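Local coordinates for protein glycoside Hydrolase (Bacteroides uniformis, PDB 5TA0) that binds agarose oligosaccharides such as neoagarooctaose and, in its unmutated form, probably hydrolyses agarose chains as a glycoside hydrolase, at residues A[78-89]-A[132-143]; A[63-73]-A[404-412]. All blocks are in the same frame, centred on the assembly; numbering follows the deposited sequence.

Contact 1: A[78-89]-A[132-143]; sequences DVYVGRETGMIK and KYSNLILCNQFS. With GAL (beta-D-galactopyranose), chain C; AAL (3,6-anhydro-alpha-L-galactopyranose), chain B; EDO (1,2-ethanediol), chain S.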
loop_
_atom_site.group_PDB
_atom_site.type_symbol
_atom_site.label_atom_id
_atom_site.label_comp_id
_atom_site.label_asym_id
_atom_site.label_seq_id
_atom_site.Cartn_x
_atom_site.Cartn_y
_atom_site.Cartn_z
ATOM N N ASP A 78 12.452 8.437 13.130
ATOM C CA ASP A 78 11.445 9.296 12.453
ATOM C C ASP A 78 10.403 8.439 11.733
ATOM O O ASP A 78 10.273 8.440 10.504
ATOM C CB ASP A 78 12.087 10.305 11.504
ATOM C CG ASP A 78 11.135 11.400 11.079
ATOM O OD1 ASP A 78 10.508 11.988 11.961
ATOM O OD2 ASP A 78 11.059 11.719 9.896
ATOM N N VAL A 79 9.655 7.723 12.564
ATOM C CA VAL A 79 8.679 6.740 12.121
ATOM C C VAL A 79 7.296 7.168 12.573
ATOM O O VAL A 79 7.127 7.562 13.721
ATOM C CB VAL A 79 9.002 5.335 12.662
ATOM C CG1 VAL A 79 7.967 4.314 12.199
ATOM C CG2 VAL A 79 10.403 4.910 12.243
ATOM N N TYR A 80 6.311 7.039 11.685
ATOM C CA TYR A 80 4.965 7.554 11.934
ATOM C C TYR A 80 3.955 6.426 12.213
ATOM O O TYR A 80 4.219 5.239 11.970
ATOM C CB TYR A 80 4.541 8.452 10.742
ATOM C CG TYR A 80 5.471 9.646 10.663
ATOM C CD1 TYR A 80 6.754 9.559 10.098
ATOM C CD2 TYR A 80 5.099 10.861 11.235
ATOM C CE1 TYR A 80 7.617 10.655 10.143
ATOM C CE2 TYR A 80 5.964 11.949 11.271
ATOM C CZ TYR A 80 7.208 11.831 10.737
ATOM O OH TYR A 80 8.085 12.914 10.807
ATOM N N VAL A 81 2.810 6.817 12.733
ATOM C CA VAL A 81 1.702 5.905 13.037
ATOM C C VAL A 81 0.423 6.572 12.533
ATOM O O VAL A 81 0.440 7.776 12.264
ATOM C CB VAL A 81 1.626 5.546 14.533
ATOM C CG1 VAL A 81 2.886 4.816 14.973
ATOM C CG2 VAL A 81 1.408 6.768 15.390
ATOM N N GLY A 82 -0.691 5.852 12.389
ATOM C CA GLY A 82 -0.858 4.416 12.657
ATOM C C GLY A 82 -2.293 4.008 12.371
ATOM O O GLY A 82 -3.022 4.696 11.653
ATOM N N ARG A 83 -2.682 2.872 12.918
ATOM C CA ARG A 83 -4.012 2.302 12.694
ATOM C C ARG A 83 -4.391 1.526 13.923
ATOM O O ARG A 83 -3.514 0.940 14.583
ATOM C CB ARG A 83 -4.003 1.386 11.456
ATOM C CG ARG A 83 -5.329 0.729 11.084
ATOM C CD ARG A 83 -5.252 0.232 9.655
ATOM N NE ARG A 83 -6.471 -0.381 9.116
ATOM C CZ ARG A 83 -6.757 -1.680 9.112
ATOM N NH1 ARG A 83 -7.825 -2.114 8.454
ATOM N NH2 ARG A 83 -5.982 -2.553 9.712
ATOM N N GLU A 84 -5.679 1.535 14.283
ATOM C CA GLU A 84 -6.116 0.847 15.490
ATOM C C GLU A 84 -7.585 0.469 15.399
ATOM O O GLU A 84 -8.437 1.292 15.095
ATOM C CB GLU A 84 -5.870 1.708 16.741
ATOM C CG GLU A 84 -5.455 0.943 17.993
ATOM C CD GLU A 84 -6.573 0.209 18.696
ATOM O OE1 GLU A 84 -6.334 -0.936 19.143
ATOM O OE2 GLU A 84 -7.672 0.754 18.853
ATOM N N THR A 85 -7.865 -0.790 15.709
ATOM C CA THR A 85 -9.218 -1.350 15.676
ATOM C C THR A 85 -9.680 -1.935 16.996
ATOM O O THR A 85 -10.857 -2.232 17.177
ATOM C CB THR A 85 -9.353 -2.442 14.611
ATOM O OG1 THR A 85 -8.686 -3.623 15.068
ATOM C CG2 THR A 85 -8.799 -2.005 13.269
ATOM N N GLY A 86 -8.780 -2.141 17.939
ATOM C CA GLY A 86 -9.120 -2.840 19.167
ATOM C C GLY A 86 -9.914 -2.036 20.173
ATOM O O GLY A 86 -10.796 -2.595 20.834
ATOM N N MET A 87 -9.645 -0.739 20.308
ATOM C CA MET A 87 -10.377 0.037 21.304
ATOM C C MET A 87 -11.846 0.138 20.916
ATOM O O MET A 87 -12.742 -0.078 21.762
ATOM C CB MET A 87 -9.776 1.428 21.475
ATOM C CG MET A 87 -10.466 2.223 22.586
ATOM S SD MET A 87 -9.841 3.879 22.916
ATOM C CE MET A 87 -8.386 3.494 23.837
ATOM N N ILE A 88 -12.118 0.463 19.659
ATOM C CA ILE A 88 -13.496 0.570 19.200
ATOM C C ILE A 88 -14.212 -0.797 19.326
ATOM O O ILE A 88 -15.397 -0.853 19.702
ATOM C CB ILE A 88 -13.610 1.246 17.813
ATOM C CG1 ILE A 88 -15.067 1.605 17.503
ATOM C CG2 ILE A 88 -12.986 0.400 16.700
ATOM C CD1 ILE A 88 -15.216 2.441 16.262
ATOM N N LYS A 89 -13.506 -1.899 19.058
ATOM C CA LYS A 89 -14.129 -3.222 19.217
ATOM C C LYS A 89 -14.521 -3.477 20.659
ATOM O O LYS A 89 -15.609 -3.975 20.918
ATOM C CB LYS A 89 -13.163 -4.318 18.771
ATOM C CG LYS A 89 -13.858 -5.667 18.622
ATOM C CD LYS A 89 -12.864 -6.734 18.204
ATOM C CE LYS A 89 -13.524 -8.004 17.735
ATOM N NZ LYS A 89 -12.458 -9.046 17.633
ATOM N N LYS A 132 2.430 14.614 17.138
ATOM C CA LYS A 132 2.934 15.070 15.841
ATOM C C LYS A 132 3.387 13.937 14.895
ATOM O O LYS A 132 3.567 14.179 13.700
ATOM C CB LYS A 132 4.060 16.107 16.014
ATOM C CG LYS A 132 5.322 15.585 16.651
ATOM C CD LYS A 132 6.347 16.698 16.835
ATOM C CE LYS A 132 7.613 16.137 17.411
ATOM N NZ LYS A 132 8.516 17.258 17.811
ATOM N N TYR A 133 3.593 12.728 15.451
ATOM C CA TYR A 133 3.922 11.557 14.642
ATOM C C TYR A 133 2.706 10.693 14.252
ATOM O O TYR A 133 2.865 9.673 13.600
ATOM C CB TYR A 133 4.940 10.671 15.381
ATOM C CG TYR A 133 6.282 11.325 15.610
ATOM C CD1 TYR A 133 7.262 11.269 14.644
ATOM C CD2 TYR A 133 6.571 11.970 16.804
ATOM C CE1 TYR A 133 8.510 11.850 14.832
ATOM C CE2 TYR A 133 7.822 12.546 17.024
ATOM C CZ TYR A 133 8.779 12.489 16.027
ATOM O OH TYR A 133 10.019 13.046 16.232
ATOM N N SER A 134 1.503 11.100 14.628
ATOM C CA SER A 134 0.326 10.255 14.528
ATOM C C SER A 134 -0.746 10.849 13.634
ATOM O O SER A 134 -1.171 12.009 13.820
ATOM C CB SER A 134 -0.226 10.047 15.930
ATOM O OG SER A 134 -1.356 9.176 15.902
ATOM N N ASN A 135 -1.189 10.053 12.664
ATOM C CA ASN A 135 -2.360 10.355 11.855
ATOM C C ASN A 135 -3.139 9.054 11.782
ATOM O O ASN A 135 -2.775 8.120 11.061
ATOM C CB ASN A 135 -1.945 10.846 10.482
ATOM C CG ASN A 135 -3.111 11.355 9.643
ATOM O OD1 ASN A 135 -4.239 11.394 10.110
ATOM N ND2 ASN A 135 -2.837 11.758 8.423
ATOM N N LEU A 136 -4.162 8.939 12.597
ATOM C CA LEU A 136 -4.799 7.643 12.807
ATOM C C LEU A 136 -5.729 7.218 11.703
ATOM O O LEU A 136 -6.609 7.984 11.271
ATOM C CB LEU A 136 -5.566 7.630 14.134
ATOM C CG LEU A 136 -6.200 6.312 14.569
ATOM C CD1 LEU A 136 -5.116 5.314 14.891
ATOM C CD2 LEU A 136 -7.142 6.537 15.750
ATOM N N ILE A 137 -5.555 5.963 11.280
ATOM C CA ILE A 137 -6.566 5.232 10.524
ATOM C C ILE A 137 -7.400 4.439 11.518
ATOM O O ILE A 137 -6.907 3.553 12.196
ATOM C CB ILE A 137 -5.937 4.248 9.495
ATOM C CG1 ILE A 137 -4.912 4.965 8.607
ATOM C CG2 ILE A 137 -7.026 3.558 8.682
ATOM C CD1 ILE A 137 -4.080 4.022 7.768
ATOM N N LEU A 138 -8.682 4.779 11.597
ATOM C CA LEU A 138 -9.648 4.041 12.405
ATOM C C LEU A 138 -10.417 3.066 11.502
ATOM O O LEU A 138 -10.727 3.382 10.369
ATOM C CB LEU A 138 -10.591 5.045 13.083
ATOM C CG LEU A 138 -11.604 4.473 14.082
ATOM C CD1 LEU A 138 -10.939 3.703 15.224
ATOM C CD2 LEU A 138 -12.472 5.588 14.673
ATOM N N CYS A 139 -10.691 1.869 12.021
ATOM C CA CYS A 139 -11.466 0.868 11.299
ATOM C C CYS A 139 -12.140 -0.051 12.279
ATOM O O CYS A 139 -11.625 -0.272 13.396
ATOM C CB CYS A 139 -10.530 0.070 10.383
ATOM S SG CYS A 139 -11.320 -1.097 9.246
ATOM N N ASN A 140 -13.283 -0.605 11.882
ATOM C CA ASN A 140 -13.933 -1.681 12.640
ATOM C C ASN A 140 -13.473 -3.039 12.129
ATOM O O ASN A 140 -13.507 -3.303 10.912
ATOM C CB ASN A 140 -15.450 -1.611 12.473
ATOM C CG ASN A 140 -16.039 -0.392 13.111
ATOM O OD1 ASN A 140 -16.171 -0.328 14.334
ATOM N ND2 ASN A 140 -16.324 0.620 12.292
ATOM N N GLN A 141 -13.129 -3.941 13.049
ATOM C CA GLN A 141 -13.071 -5.365 12.689
ATOM C C GLN A 141 -14.467 -5.838 12.268
ATOM O O GLN A 141 -15.482 -5.212 12.578
ATOM C CB GLN A 141 -12.557 -6.184 13.857
ATOM C CG GLN A 141 -11.107 -5.914 14.180
ATOM C CD GLN A 141 -10.637 -6.653 15.403
ATOM O OE1 GLN A 141 -10.969 -7.849 15.610
ATOM N NE2 GLN A 141 -9.902 -5.958 16.256
ATOM N N PHE A 142 -14.495 -6.903 11.483
ATOM C CA PHE A 142 -15.723 -7.374 10.886
ATOM C C PHE A 142 -16.859 -7.617 11.893
ATOM O O PHE A 142 -18.004 -7.214 11.646
ATOM C CB PHE A 142 -15.483 -8.646 10.074
ATOM C CG PHE A 142 -16.722 -9.133 9.373
ATOM C CD1 PHE A 142 -17.509 -10.158 9.914
ATOM C CD2 PHE A 142 -17.162 -8.512 8.220
ATOM C CE1 PHE A 142 -18.674 -10.555 9.281
ATOM C CE2 PHE A 142 -18.326 -8.903 7.597
ATOM C CZ PHE A 142 -19.068 -9.936 8.122
ATOM N N SER A 143 -16.541 -8.261 13.013
ATOM C CA SER A 143 -17.544 -8.710 13.981
ATOM C C SER A 143 -17.331 -8.008 15.304
ATOM O O SER A 143 -16.195 -7.875 15.724
ATOM C CB SER A 143 -17.378 -10.210 14.181
ATOM O OG SER A 143 -18.392 -10.724 15.011
HETATM C C1 GAL C . -6.359 -6.440 16.757
HETATM C C2 GAL C . -6.494 -5.453 17.920
HETATM C C3 GAL C . -6.585 -6.162 19.277
HETATM C C4 GAL C . -7.627 -7.272 19.219
HETATM C C5 GAL C . -7.317 -8.198 18.044
HETATM C C6 GAL C . -8.306 -9.354 17.910
HETATM O O2 GAL C . -5.359 -4.587 17.877
HETATM O O3 GAL C . -6.855 -5.213 20.324
HETATM O O4 GAL C . -8.930 -6.706 19.003
HETATM O O5 GAL C . -7.356 -7.452 16.817
HETATM O O6 GAL C . -7.975 -10.164 16.768
HETATM C C1 AAL B . -5.930 -7.290 11.652
HETATM C C2 AAL B . -7.229 -6.535 12.003
HETATM C C3 AAL B . -7.064 -5.657 13.232
HETATM C C4 AAL B . -6.484 -6.475 14.364
HETATM C C5 AAL B . -5.085 -6.647 13.863
HETATM C C6 AAL B . -4.764 -5.273 13.368
HETATM O O2 AAL B . -8.296 -7.450 12.276
HETATM O O3 AAL B . -6.021 -4.711 12.972
HETATM O O4 AAL B . -6.462 -5.670 15.562
HETATM O O5 AAL B . -5.052 -7.547 12.751
HETATM C C1 EDO S . -1.214 10.759 5.309
HETATM O O1 EDO S . -1.361 12.177 5.486
HETATM C C2 EDO S . -0.060 10.290 6.158
HETATM O O2 EDO S . -0.075 10.844 7.463
HETATM O O HOH W 1 11.940 12.400 14.463
HETATM O O HOH W 2 -13.014 -3.134 15.667
#
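With chi1 at 74°, Thr85 holds OG1 between its backbone N and carbonyl carbon, facing Gln141, whose chain, extended beyond CG (chi2 176°), brings its amide in at roughly a right angle. Gln141 NE2 donates to Thr85 OG1 at 2.9 Å, slightly tilted from the amide plane, and to O4 of the bound galactose at 3.0 Å. Lys89 NZ, reaching across on a fully extended chain, donates to Gln141 OE1 over 2.8 Å from above the carbonyl plane. Glutamine suits the place because one flat group both gives and accepts, and these three bonds fix its turn. Gly86 fits because a side chain there would run into galactose O3.

Arg83 lays CD 3.9 Å from Ile137 CG2, while its guanidinium passes on to Glu199, His52 and Asn202. The backbones run parallel, Ile137 N donating to Gly82 O at 2.9 Å; a beta bulge shifts the register by one between Val81 and Arg83, with a cis peptide before Gly82. At the other end, Tyr133 CD1 sits over one face of the Tyr80 ring, 3.7 Å from Tyr80 CE2. Neighbouring parallel strands whose C-terminal ends line a sugar-binding cleft are characteristic of alpha/beta-barrel glycoside hydrolases.

Contact 2: A[63-73]-A[404-412]; sequences ANKIADLRDDL and EYVYSELIK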
loop_
_atom_site.group_PDB
_atom_site.type_symbol
_atom_site.label_atom_id
_atom_site.label_comp_id
_atom_site.label_asym_id
_atom_site.label_seq_id
_atom_site.Cartn_x
_atom_site.Cartn_y
_atom_site.Cartn_z
ATOM N N ALA A 63 8.333 -4.211 29.885
ATOM C CA ALA A 63 8.971 -5.446 29.446
ATOM C C ALA A 63 9.907 -5.281 28.261
ATOM O O ALA A 63 10.223 -6.282 27.617
ATOM C CB ALA A 63 7.930 -6.510 29.158
ATOM N N ASN A 64 10.389 -4.070 28.004
ATOM C CA ASN A 64 11.291 -3.792 26.893
ATOM C C ASN A 64 12.720 -3.517 27.360
ATOM O O ASN A 64 12.925 -2.839 28.375
ATOM C CB ASN A 64 10.780 -2.593 26.087
ATOM C CG ASN A 64 9.338 -2.769 25.639
ATOM O OD1 ASN A 64 8.933 -3.846 25.237
ATOM N ND2 ASN A 64 8.545 -1.703 25.720
ATOM N N LYS A 65 13.703 -4.026 26.623
ATOM C CA LYS A 65 15.116 -3.748 26.943
ATOM C C LYS A 65 15.402 -2.246 26.932
ATOM O O LYS A 65 16.091 -1.736 27.820
ATOM C CB LYS A 65 16.032 -4.447 25.959
ATOM C CG LYS A 65 17.509 -4.382 26.330
ATOM C CD LYS A 65 18.294 -5.599 25.836
ATOM C CE LYS A 65 17.813 -6.927 26.430
ATOM N NZ LYS A 65 17.439 -6.879 27.880
ATOM N N ILE A 66 14.878 -1.545 25.923
ATOM C CA ILE A 66 15.026 -0.092 25.797
ATOM C C ILE A 66 13.985 0.608 26.686
ATOM O O ILE A 66 12.773 0.389 26.562
ATOM C CB ILE A 66 14.915 0.358 24.315
ATOM C CG1 ILE A 66 16.030 -0.282 23.472
ATOM C CG2 ILE A 66 14.993 1.876 24.217
ATOM C CD1 ILE A 66 15.929 0.014 21.998
ATOM N N ALA A 67 14.473 1.451 27.603
ATOM C CA ALA A 67 13.630 2.074 28.606
ATOM C C ALA A 67 12.666 3.084 27.985
ATOM O O ALA A 67 11.481 3.075 28.313
ATOM C CB ALA A 67 14.473 2.765 29.666
ATOM N N ASP A 68 13.191 3.924 27.098
ATOM C CA ASP A 68 12.356 4.880 26.355
ATOM C C ASP A 68 12.296 4.436 24.894
ATOM O O ASP A 68 13.014 4.934 24.028
ATOM C CB ASP A 68 12.845 6.322 26.498
ATOM C CG ASP A 68 11.838 7.336 25.966
ATOM O OD1 ASP A 68 10.882 6.940 25.264
ATOM O OD2 ASP A 68 11.995 8.548 26.242
ATOM N N LEU A 69 11.394 3.494 24.644
ATOM C CA LEU A 69 11.277 2.892 23.332
ATOM C C LEU A 69 10.647 3.842 22.298
ATOM O O LEU A 69 11.028 3.819 21.130
ATOM C CB LEU A 69 10.515 1.581 23.404
ATOM C CG LEU A 69 10.456 0.780 22.101
ATOM C CD1 LEU A 69 11.834 0.303 21.651
ATOM C CD2 LEU A 69 9.525 -0.399 22.289
ATOM N N ARG A 70 9.701 4.684 22.718
ATOM C CA ARG A 70 9.179 5.718 21.799
ATOM C C ARG A 70 10.295 6.616 21.264
ATOM O O ARG A 70 10.323 6.965 20.088
ATOM C CB ARG A 70 8.128 6.597 22.445
ATOM C CG ARG A 70 6.819 5.924 22.737
ATOM C CD ARG A 70 5.809 6.925 23.298
ATOM N NE ARG A 70 4.617 6.239 23.799
ATOM C CZ ARG A 70 4.511 5.614 24.964
ATOM N NH1 ARG A 70 5.542 5.603 25.812
ATOM N NH2 ARG A 70 3.381 4.998 25.300
ATOM N N ASP A 71 11.210 7.044 22.142
ATOM C CA ASP A 71 12.290 7.909 21.694
ATOM C C ASP A 71 13.190 7.227 20.671
ATOM O O ASP A 71 13.692 7.863 19.738
ATOM C CB ASP A 71 13.129 8.397 22.876
ATOM C CG ASP A 71 14.180 9.406 22.454
ATOM O OD1 ASP A 71 13.802 10.487 21.986
ATOM O OD2 ASP A 71 15.375 9.072 22.504
ATOM N N ASP A 72 13.403 5.936 20.854
ATOM C CA ASP A 72 14.256 5.196 19.939
ATOM C C ASP A 72 13.552 4.934 18.595
ATOM O O ASP A 72 14.052 5.289 17.522
ATOM C CB ASP A 72 14.743 3.897 20.576
ATOM C CG ASP A 72 15.961 3.324 19.860
ATOM O OD1 ASP A 72 15.812 2.369 19.066
ATOM O OD2 ASP A 72 17.087 3.836 20.072
ATOM N N LEU A 73 12.359 4.373 18.645
ATOM C CA LEU A 73 11.706 3.962 17.411
ATOM C C LEU A 73 11.044 5.122 16.685
ATOM O O LEU A 73 11.263 5.311 15.480
ATOM C CB LEU A 73 10.699 2.865 17.703
ATOM C CG LEU A 73 9.976 2.236 16.511
ATOM C CD1 LEU A 73 10.874 1.896 15.330
ATOM C CD2 LEU A 73 9.201 1.003 16.991
ATOM N N GLU A 404 13.042 -10.119 28.104
ATOM C CA GLU A 404 12.583 -8.794 27.715
ATOM C C GLU A 404 12.514 -8.674 26.208
ATOM O O GLU A 404 13.200 -9.374 25.473
ATOM C CB GLU A 404 13.528 -7.725 28.247
ATOM C CG GLU A 404 13.621 -7.694 29.763
ATOM C CD GLU A 404 14.080 -6.350 30.280
ATOM O OE1 GLU A 404 15.226 -5.951 29.941
ATOM O OE2 GLU A 404 13.281 -5.708 31.001
ATOM N N TYR A 405 11.706 -7.724 25.751
ATOM C CA TYR A 405 11.564 -7.491 24.324
ATOM C C TYR A 405 12.726 -6.694 23.735
ATOM O O TYR A 405 13.197 -5.713 24.321
ATOM C CB TYR A 405 10.256 -6.741 24.052
ATOM C CG TYR A 405 9.026 -7.597 24.083
ATOM C CD1 TYR A 405 8.270 -7.756 25.230
ATOM C CD2 TYR A 405 8.598 -8.240 22.932
ATOM C CE1 TYR A 405 7.115 -8.522 25.231
ATOM C CE2 TYR A 405 7.450 -9.002 22.917
ATOM C CZ TYR A 405 6.696 -9.133 24.060
ATOM O OH TYR A 405 5.560 -9.871 24.046
ATOM N N VAL A 406 13.137 -7.107 22.550
ATOM C CA VAL A 406 14.149 -6.452 21.740
ATOM C C VAL A 406 13.581 -6.323 20.311
ATOM O O VAL A 406 12.588 -6.955 19.977
ATOM C CB VAL A 406 15.451 -7.266 21.700
ATOM C CG1 VAL A 406 16.035 -7.376 23.104
ATOM C CG2 VAL A 406 15.263 -8.662 21.089
ATOM N N TYR A 407 14.224 -5.544 19.455
ATOM C CA TYR A 407 13.731 -5.424 18.073
ATOM C C TYR A 407 13.790 -6.758 17.359
ATOM O O TYR A 407 14.760 -7.519 17.497
ATOM C CB TYR A 407 14.530 -4.414 17.271
ATOM C CG TYR A 407 14.276 -2.969 17.638
ATOM C CD1 TYR A 407 12.985 -2.437 17.623
ATOM C CD2 TYR A 407 15.327 -2.118 17.942
ATOM C CE1 TYR A 407 12.754 -1.110 17.934
ATOM C CE2 TYR A 407 15.103 -0.784 18.267
ATOM C CZ TYR A 407 13.812 -0.279 18.256
ATOM O OH TYR A 407 13.555 1.048 18.568
ATOM N N SER A 408 12.738 -7.058 16.599
ATOM C CA SER A 408 12.775 -8.096 15.590
ATOM C C SER A 408 13.627 -7.619 14.420
ATOM O O SER A 408 14.145 -6.490 14.439
ATOM C CB SER A 408 11.377 -8.425 15.109
ATOM O OG SER A 408 10.901 -7.378 14.244
ATOM N N GLU A 409 13.732 -8.409 13.354
ATOM C CA GLU A 409 14.476 -7.956 12.195
ATOM C C GLU A 409 13.707 -6.912 11.385
ATOM O O GLU A 409 14.300 -6.274 10.527
ATOM C CB GLU A 409 14.900 -9.117 11.298
ATOM C CG GLU A 409 15.784 -10.143 12.022
ATOM C CD GLU A 409 17.004 -9.499 12.627
ATOM O OE1 GLU A 409 17.744 -8.827 11.888
ATOM O OE2 GLU A 409 17.191 -9.562 13.868
ATOM N N LEU A 410 12.426 -6.701 11.693
ATOM C CA LEU A 410 11.676 -5.675 10.952
ATOM C C LEU A 410 12.206 -4.265 11.204
ATOM O O LEU A 410 11.983 -3.366 10.376
ATOM C CB LEU A 410 10.179 -5.776 11.267
ATOM C CG LEU A 410 9.515 -7.132 10.973
ATOM C CD1 LEU A 410 8.025 -7.108 11.257
ATOM C CD2 LEU A 410 9.760 -7.616 9.552
ATOM N N ILE A 411 12.972 -4.056 12.278
ATOM C CA ILE A 411 13.599 -2.750 12.494
ATOM C C ILE A 411 14.537 -2.380 11.349
ATOM O O ILE A 411 14.783 -1.195 11.089
ATOM C CB ILE A 411 14.328 -2.675 13.864
ATOM C CG1 ILE A 411 14.654 -1.232 14.262
ATOM C CG2 ILE A 411 15.628 -3.497 13.889
ATOM C CD1 ILE A 411 13.471 -0.295 14.381
ATOM N N LYS A 412 15.073 -3.377 10.657
ATOM C CA LYS A 412 15.999 -3.119 9.550
ATOM C C LYS A 412 15.354 -2.304 8.433
ATOM O O LYS A 412 16.051 -1.575 7.737
ATOM C CB LYS A 412 16.612 -4.409 8.996
ATOM C CG LYS A 412 17.654 -5.004 9.927
ATOM C CD LYS A 412 18.160 -6.341 9.431
ATOM C CE LYS A 412 19.492 -6.726 10.048
ATOM N NZ LYS A 412 19.488 -6.835 11.510
HETATM O O HOH W 3 13.403 -2.908 23.705
#
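Asn64 and Tyr405 pair in a single beta bridge, Tyr405 N donating to Ala63 O at 2.8 Å and Lys65 N to Tyr405 O at 2.9 Å. A water extends the grip, giving to Tyr405 O and accepting from Ile66 N. Beyond the bridge the backbones part. Tyr407, with CG anti to its carbonyl carbon (chi1 -73°), sends its ring toward helix 69-73: its OH donates to Asp72 OD1 at 2.7 Å, onto the anti lone pair of that oxygen, with the carboxylate 30° from the ring plane; OD2 keeps a salt bridge to Lys76. Tyrosine suits this spot by joining an apolar ring to a polar tip. Ile411, from the same segment, sets CG1 3.7 Å above the centre of one face of the Tyr407 ring; from across the contact Ile66 CD1 comes 3.9 Å from Tyr407 CE2. A phenylalanine here would probably keep much of that packing but leave Asp72 OD1 without its donor. At the surface, Lys65 runs alongside Val406, and its NZ forms a salt bridge with Glu404 OE1, the hydrogen bond in it weak. The contact thus ties the short antiparallel strand pair 392-394 and 405-407 to the helix of the first beta-alpha-beta crossover of the barrel, which joins strands 50-51 and 80-84.

How the contacts relate
The two contacts are joined through the chain: helix 69-76, gripped in contact 2, runs into strand 80-84 of contact 1, and Val79 CG2 touches Leu73 O at 3.4 Å where they meet. Their centres lie about 20 Å apart. Contact 1 belongs to the inner wall, mostly buried, where a ladder of strand hydrogen bonds supports polar side chains turned to the sugar. Contact 2 lies farther out, about 25 Å from the centre of the chain against 15 Å, and joins segments distant in sequence. There a single backbone bridge, an apolar cluster with a tyrosine-carboxylate hydrogen bond at its edge and a peripheral ion pair replace sheet and ligand chemistry.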